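Local atomic coordinates of H127A/Y244A mutant of alginate lyase AlyC3 in complex with dimannuronate (Psychromonas sp., PDB entry 7C8F), a protein that probably cleaves alginate by beta-elimination as a lyase of family PL7, observed here as a double mutant with dimannuronate bound. Residues B[25-30]-B[80-85]; B[162-167]-B[228-233]. One frame throughout, in Å; residues are numbered along the deposited sequence.

Interaction 1: residues B[25-30]-B[80-85]. With MLI (malonate ion), chain F.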
loop_
_atom_site.group_PDB
_atom_site.type_symbol
_atom_site.label_atom_id
_atom_site.label_comp_id
_atom_site.label_asym_id
_atom_site.label_seq_id
_atom_site.Cartn_x
_atom_site.Cartn_y
_atom_site.Cartn_z
ATOM N N THR B 25 -25.150 17.119 -0.726
ATOM C CA THR B 25 -24.134 18.169 -0.844
ATOM C C THR B 25 -22.724 17.652 -0.689
ATOM O O THR B 25 -21.807 18.251 -1.097
ATOM C CB THR B 25 -24.319 19.312 0.174
ATOM O OG1 THR B 25 -24.249 18.830 1.506
ATOM C CG2 THR B 25 -25.628 20.010 -0.044
ATOM N N GLU B 26 -22.614 16.492 -0.095
ATOM C CA GLU B 26 -21.331 15.851 0.139
ATOM C C GLU B 26 -20.934 14.857 -0.942
ATOM O O GLU B 26 -19.936 14.223 -0.846
ATOM C CB GLU B 26 -21.390 15.104 1.473
ATOM C CG GLU B 26 -21.462 15.986 2.723
ATOM C CD GLU B 26 -20.158 16.664 3.025
ATOM O OE1 GLU B 26 -19.153 15.984 3.041
ATOM O OE2 GLU B 26 -20.133 17.867 3.233
ATOM N N SER B 27 -21.752 14.769 -1.966
ATOM C CA SER B 27 -21.575 13.786 -3.004
ATOM C C SER B 27 -21.765 14.234 -4.431
ATOM O O SER B 27 -22.066 15.355 -4.694
ATOM C CB SER B 27 -22.615 12.661 -2.803
ATOM O OG SER B 27 -22.678 12.182 -1.496
ATOM N N GLU B 28 -21.573 13.289 -5.333
ATOM C CA GLU B 28 -21.869 13.437 -6.742
ATOM C C GLU B 28 -22.696 12.229 -7.162
ATOM O O GLU B 28 -22.741 11.303 -6.448
ATOM C CB GLU B 28 -20.636 13.602 -7.628
ATOM C CG GLU B 28 -19.686 12.433 -7.650
ATOM C CD GLU B 28 -18.434 12.753 -8.426
ATOM O OE1 GLU B 28 -17.867 13.808 -8.199
ATOM O OE2 GLU B 28 -18.069 11.934 -9.246
ATOM N N LEU B 29 -23.334 12.289 -8.317
ATOM C CA LEU B 29 -24.119 11.186 -8.858
ATOM C C LEU B 29 -23.325 10.536 -9.981
ATOM O O LEU B 29 -22.862 11.223 -10.897
ATOM C CB LEU B 29 -25.464 11.682 -9.400
ATOM C CG LEU B 29 -26.371 10.588 -9.968
ATOM C CD1 LEU B 29 -26.857 9.632 -8.868
ATOM C CD2 LEU B 29 -27.560 11.208 -10.700
ATOM N N GLN B 30 -23.127 9.226 -9.881
ATOM C CA GLN B 30 -22.424 8.444 -10.891
ATOM C C GLN B 30 -23.438 7.446 -11.423
ATOM O O GLN B 30 -23.841 6.519 -10.712
ATOM C CB GLN B 30 -21.199 7.743 -10.286
ATOM C CG GLN B 30 -20.227 8.734 -9.634
ATOM C CD GLN B 30 -18.918 8.117 -9.160
ATOM O OE1 GLN B 30 -18.791 6.894 -9.022
ATOM N NE2 GLN B 30 -17.933 8.978 -8.903
ATOM N N VAL B 80 -24.963 7.419 -5.557
ATOM C CA VAL B 80 -24.394 8.622 -4.962
ATOM C C VAL B 80 -23.023 8.262 -4.402
ATOM O O VAL B 80 -22.880 7.271 -3.672
ATOM C CB VAL B 80 -25.322 9.164 -3.864
ATOM C CG1 VAL B 80 -24.592 10.128 -2.960
ATOM C CG2 VAL B 80 -26.552 9.846 -4.480
ATOM N N ARG B 81 -22.010 9.055 -4.752
ATOM C CA ARG B 81 -20.615 8.821 -4.385
ATOM C C ARG B 81 -20.202 9.957 -3.462
ATOM O O ARG B 81 -20.100 11.108 -3.901
ATOM C CB ARG B 81 -19.731 8.745 -5.636
ATOM C CG ARG B 81 -18.277 8.316 -5.402
ATOM C CD ARG B 81 -17.355 9.487 -5.032
ATOM N NE ARG B 81 -15.953 9.178 -5.350
ATOM C CZ ARG B 81 -14.914 9.336 -4.536
ATOM N NH1 ARG B 81 -13.684 9.033 -4.971
ATOM N NH2 ARG B 81 -15.064 9.843 -3.314
ATOM N N VAL B 82 -20.021 9.651 -2.181
ATOM C CA VAL B 82 -19.626 10.664 -1.208
ATOM C C VAL B 82 -18.189 11.084 -1.496
ATOM O O VAL B 82 -17.301 10.244 -1.663
ATOM C CB VAL B 82 -19.809 10.138 0.227
ATOM C CG1 VAL B 82 -19.442 11.202 1.248
ATOM C CG2 VAL B 82 -21.260 9.658 0.449
ATOM N N HIS B 83 -17.955 12.400 -1.567
ATOM C CA HIS B 83 -16.698 12.910 -2.120
ATOM C C HIS B 83 -15.471 12.636 -1.260
ATOM O O HIS B 83 -14.365 12.521 -1.802
ATOM C CB HIS B 83 -16.820 14.405 -2.379
ATOM C CG HIS B 83 -17.497 14.719 -3.670
ATOM N ND1 HIS B 83 -18.469 15.690 -3.792
ATOM C CD2 HIS B 83 -17.320 14.198 -4.908
ATOM C CE1 HIS B 83 -18.856 15.760 -5.055
ATOM N NE2 HIS B 83 -18.173 14.868 -5.752
ATOM N N LYS B 84 -15.619 12.571 0.058
ATOM C CA LYS B 84 -14.443 12.438 0.917
ATOM C C LYS B 84 -13.714 11.119 0.663
ATOM O O LYS B 84 -14.296 10.038 0.784
ATOM C CB LYS B 84 -14.881 12.510 2.382
ATOM C CG LYS B 84 -13.736 12.335 3.382
ATOM C CD LYS B 84 -12.822 13.549 3.390
ATOM C CE LYS B 84 -11.653 13.344 4.349
ATOM N NZ LYS B 84 -10.754 14.548 4.394
ATOM N N ASN B 85 -12.421 11.202 0.358
ATOM C CA ASN B 85 -11.551 10.020 0.318
ATOM C C ASN B 85 -10.831 9.981 1.656
ATOM O O ASN B 85 -9.853 10.704 1.877
ATOM C CB ASN B 85 -10.560 10.069 -0.842
ATOM C CG ASN B 85 -11.244 10.163 -2.195
ATOM O OD1 ASN B 85 -12.203 9.450 -2.489
ATOM N ND2 ASN B 85 -10.742 11.070 -3.034
HETATM C C1 MLI F . -14.116 6.898 -9.439
HETATM C C2 MLI F . -14.778 7.524 -10.633
HETATM C C3 MLI F . -14.291 7.740 -8.213
HETATM O O6 MLI F . -15.616 6.877 -11.229
HETATM O O7 MLI F . -14.491 8.641 -11.002
HETATM O O8 MLI F . -15.409 8.026 -7.857
HETATM O O9 MLI F . -13.294 8.074 -7.677
HETATM O O HOH W 1 -19.268 17.610 -2.062
HETATM O O HOH W 2 -17.838 14.382 1.070
#
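Ser27 to Leu29 run alongside Val80 to Val82 as neighbouring antiparallel strands in the beta jelly roll characteristic of PL7 alginate lyases. Their short axes come within 4.5 Å and make an angle of 145°, a twisted pairing. Glu28 and Arg81 form the hydrogen-bonded pair: Glu28 N gives to Arg81 O at 3.0 Å, and Arg81 N returns a straighter bond to Glu28 O at 2.9 Å. Ser27–Val82 and Leu29–Val80, on either side of it, are non-hydrogen-bonded pairs. Just beyond them, His83 N reaches Glu26 O at 2.8 Å, in the carbonyl plane.

The two sheet faces differ in chemistry. Ser27, Leu29, Val80 and Val82 form a compact, mainly apolar face, where a small serine fits between the valines and sends its hydroxyl to Val23 O. The other face carries Glu28, Arg81 and, beside them, His83. Glu28 CG lies between its backbone N and carbonyl carbon (chi1 63°), which brings the carboxylate up to the histidine; Glu28 OE1 lies in the plane of the His83 ring and accepts from NE2 at 2.7 Å on its anti side, the two planes nearly perpendicular. The second oxygen, Glu28 OE2, takes Gln30 NE2 at 3.0 Å, so each carboxylate oxygen has a donor, which fixes the rotation of the group.

Arg81 also packs against Tyr237 as a cation-pi pair, and two of its nitrogens converge on Asn85 OD1. Arg81 NE and NH1 take O8, at 2.8 Å from NE, and O9 of a malonate ion, probably from the crystallisation liquor; Gln30 NE2 shares O8, and Tyr43 and Lys128 also bond to the ion. With NE2 committed to Glu28, His83 ND1 is bonded to a water 2.7 Å away, and that water donates to Thr25 O.

Interaction 2: residues B[162-167]-B[228-233]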
loop_
_atom_site.group_PDB
_atom_site.type_symbol
_atom_site.label_atom_id
_atom_site.label_comp_id
_atom_site.label_asym_id
_atom_site.label_seq_id
_atom_site.Cartn_x
_atom_site.Cartn_y
_atom_site.Cartn_z
ATOM N N VAL B 162 -16.577 -8.658 2.187
ATOM C CA VAL B 162 -15.466 -7.847 2.680
ATOM C C VAL B 162 -14.172 -8.350 2.066
ATOM O O VAL B 162 -13.789 -9.509 2.267
ATOM C CB VAL B 162 -15.407 -7.857 4.215
ATOM C CG1 VAL B 162 -14.226 -7.034 4.716
ATOM C CG2 VAL B 162 -16.716 -7.322 4.791
ATOM N N LYS B 163 -13.490 -7.477 1.327
ATOM C CA LYS B 163 -12.165 -7.802 0.826
ATOM C C LYS B 163 -11.211 -7.820 2.015
ATOM O O LYS B 163 -11.151 -6.847 2.784
ATOM C CB LYS B 163 -11.783 -6.722 -0.190
ATOM C CG LYS B 163 -10.333 -6.690 -0.661
ATOM C CD LYS B 163 -9.927 -7.914 -1.493
ATOM C CE LYS B 163 -8.602 -7.572 -2.220
ATOM N NZ LYS B 163 -7.949 -8.727 -2.888
ATOM N N ASN B 164 -10.486 -8.936 2.194
ATOM C CA ASN B 164 -9.759 -9.223 3.427
ATOM C C ASN B 164 -8.240 -9.125 3.283
ATOM O O ASN B 164 -7.511 -9.658 4.120
ATOM C CB ASN B 164 -10.147 -10.610 3.954
ATOM C CG ASN B 164 -9.981 -10.734 5.454
ATOM O OD1 ASN B 164 -10.041 -9.750 6.185
ATOM N ND2 ASN B 164 -9.758 -11.955 5.920
ATOM N N ASN B 165 -7.759 -8.499 2.218
ATOM C CA ASN B 165 -6.360 -8.100 2.085
ATOM C C ASN B 165 -6.337 -6.921 1.120
ATOM O O ASN B 165 -7.387 -6.473 0.655
ATOM C CB ASN B 165 -5.472 -9.289 1.661
ATOM C CG ASN B 165 -5.892 -9.899 0.327
ATOM O OD1 ASN B 165 -6.294 -9.197 -0.600
ATOM N ND2 ASN B 165 -5.780 -11.232 0.226
ATOM N N ALA B 166 -5.139 -6.400 0.830
ATOM C CA ALA B 166 -5.010 -5.260 -0.073
ATOM C C ALA B 166 -4.378 -5.656 -1.406
ATOM O O ALA B 166 -3.730 -4.836 -2.067
ATOM C CB ALA B 166 -4.256 -4.113 0.596
ATOM N N VAL B 167 -4.561 -6.923 -1.816
ATOM C CA VAL B 167 -3.870 -7.476 -2.974
ATOM C C VAL B 167 -4.708 -7.284 -4.226
ATOM O O VAL B 167 -5.931 -7.488 -4.215
ATOM C CB VAL B 167 -3.571 -8.964 -2.736
ATOM C CG1 VAL B 167 -2.851 -9.599 -3.960
ATOM C CG2 VAL B 167 -2.767 -9.128 -1.472
ATOM N N ILE B 228 -9.320 -3.955 9.807
ATOM C CA ILE B 228 -8.887 -3.625 8.450
ATOM C C ILE B 228 -7.503 -2.979 8.438
ATOM O O ILE B 228 -7.211 -2.142 7.579
ATOM C CB ILE B 228 -9.926 -2.744 7.726
ATOM C CG1 ILE B 228 -10.247 -1.476 8.530
ATOM C CG2 ILE B 228 -11.199 -3.537 7.471
ATOM C CD1 ILE B 228 -11.001 -0.408 7.734
ATOM N N ASP B 229 -6.656 -3.359 9.360
ATOM C CA ASP B 229 -5.276 -2.852 9.407
ATOM C C ASP B 229 -4.606 -3.001 8.020
ATOM O O ASP B 229 -3.878 -2.170 7.605
ATOM C CB ASP B 229 -4.512 -3.659 10.472
ATOM C CG ASP B 229 -3.166 -3.087 10.896
ATOM O OD1 ASP B 229 -2.837 -2.001 10.618
ATOM O OD2 ASP B 229 -2.519 -3.814 11.593
ATOM N N TYR B 230 -4.894 -4.092 7.357
ATOM C CA TYR B 230 -4.330 -4.376 6.045
ATOM C C TYR B 230 -4.627 -3.355 4.944
ATOM O O TYR B 230 -3.947 -3.313 3.982
ATOM C CB TYR B 230 -4.768 -5.771 5.552
ATOM C CG TYR B 230 -6.272 -5.963 5.449
ATOM C CD1 TYR B 230 -6.951 -5.570 4.329
ATOM C CD2 TYR B 230 -6.980 -6.523 6.479
ATOM C CE1 TYR B 230 -8.299 -5.702 4.249
ATOM C CE2 TYR B 230 -8.325 -6.675 6.407
ATOM C CZ TYR B 230 -8.971 -6.254 5.303
ATOM O OH TYR B 230 -10.311 -6.431 5.245
ATOM N N TRP B 231 -5.667 -2.568 5.148
ATOM C CA TRP B 231 -6.136 -1.572 4.210
ATOM C C TRP B 231 -5.683 -0.152 4.525
ATOM O O TRP B 231 -6.064 0.754 3.892
ATOM C CB TRP B 231 -7.656 -1.586 4.283
ATOM C CG TRP B 231 -8.462 -1.073 3.124
ATOM C CD1 TRP B 231 -9.117 0.087 3.051
ATOM C CD2 TRP B 231 -8.743 -1.765 1.923
ATOM N NE1 TRP B 231 -9.780 0.197 1.877
ATOM C CE2 TRP B 231 -9.571 -0.943 1.157
ATOM C CE3 TRP B 231 -8.373 -3.008 1.416
ATOM C CZ2 TRP B 231 -10.033 -1.333 -0.083
ATOM C CZ3 TRP B 231 -8.827 -3.370 0.198
ATOM C CH2 TRP B 231 -9.653 -2.543 -0.529
ATOM N N ARG B 232 -4.871 -0.028 5.541
ATOM C CA ARG B 232 -4.475 1.273 6.075
ATOM C C ARG B 232 -3.964 2.336 5.136
ATOM O O ARG B 232 -4.228 3.499 5.358
ATOM C CB ARG B 232 -3.519 1.101 7.261
ATOM C CG ARG B 232 -2.170 0.500 6.946
ATOM C CD ARG B 232 -1.426 0.082 8.202
ATOM N NE ARG B 232 -0.123 -0.527 7.979
ATOM C CZ ARG B 232 0.065 -1.813 7.777
ATOM N NH1 ARG B 232 -0.934 -2.632 7.704
ATOM N NH2 ARG B 232 1.258 -2.292 7.638
ATOM N N HIS B 233 -3.260 1.892 4.110
ATOM C CA HIS B 233 -2.691 2.833 3.145
ATOM C C HIS B 233 -3.690 3.334 2.107
ATOM O O HIS B 233 -3.350 4.249 1.342
ATOM C CB HIS B 233 -1.530 2.169 2.394
ATOM C CG HIS B 233 -1.904 0.862 1.757
ATOM N ND1 HIS B 233 -2.449 -0.179 2.476
ATOM C CD2 HIS B 233 -1.812 0.430 0.474
ATOM C CE1 HIS B 233 -2.664 -1.204 1.669
ATOM N NE2 HIS B 233 -2.273 -0.868 0.452
HETATM O O HOH W 3 -2.319 -2.437 -1.952
#
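Tyr230 lays one face of its ring over the Asn164–Asn165 peptide and points its hydroxyl at Lys163, just where strand 157-163 gives way to a loop. Its own segment is a short 3-10 turn before strand 235-240, so the contact ties two jelly-roll connections together. Here packing is close: Asn165 CA lies 3.4 Å from Tyr230 CD1, while Ile228 C sits over the opposite face of the ring. Tyr230 OH donates to Lys163 O at 2.6 Å, on a lone pair in the carbonyl plane, and is also bonded to His226. A phenylalanine here would keep the ring but would probably leave Lys163 O and His226 without their hydroxyl partner. A chi1 of -157° carries the six-membered ring of Trp231 across to Lys163, its CZ3 3.7 Å from Lys163 CG. Ala166 is packed as closely, its small methyl fitting between Tyr230 O and the edge of the His233 ring, 3.5 Å from His233 CE1.

The looser side holds partly exposed Asn164, its OD1 3.5 Å from Tyr230 OH and weakly bonded to His226, and the water joining Ala166 O to His233 NE2. Asp229, Arg232 and His233 face the second subunit, whose own His233 stacks on this one.

Lys163 turns back, giving NZ to Val167 O and to Asn165 OD1, which also closes an Asx turn with Val167 N. Asn165 O, by contrast, is buried at the edge of Trp231 with no polar partner. Lys163, at the strand end, and Asn165 therefore brace the loop from within, while Tyr230 OH makes the direct hydrogen bond between strand end and turn.

Both contacts reach the same antiparallel sheet, though their centres lie about 22 Å apart. Interaction 1 joins strands 27-31 and 77-82 within that sheet, so repeated backbone bonds carry it and polar side chains add a network on one face. Interaction 2 lies farther from the chain centre, where the end of strand 157-163 and the loop after it meet a 3-10 turn; lacking strand pairing, it relies on aromatic rings against backbone and on one tyrosine hydroxyl. Both are largely buried, but no other subunit touches interaction 1, whereas interaction 2 takes part in the dimer interface. The side chains of Lys163 and Gln30 lie about 6 and 8 Å from bound mannuronate, too far for direct contact.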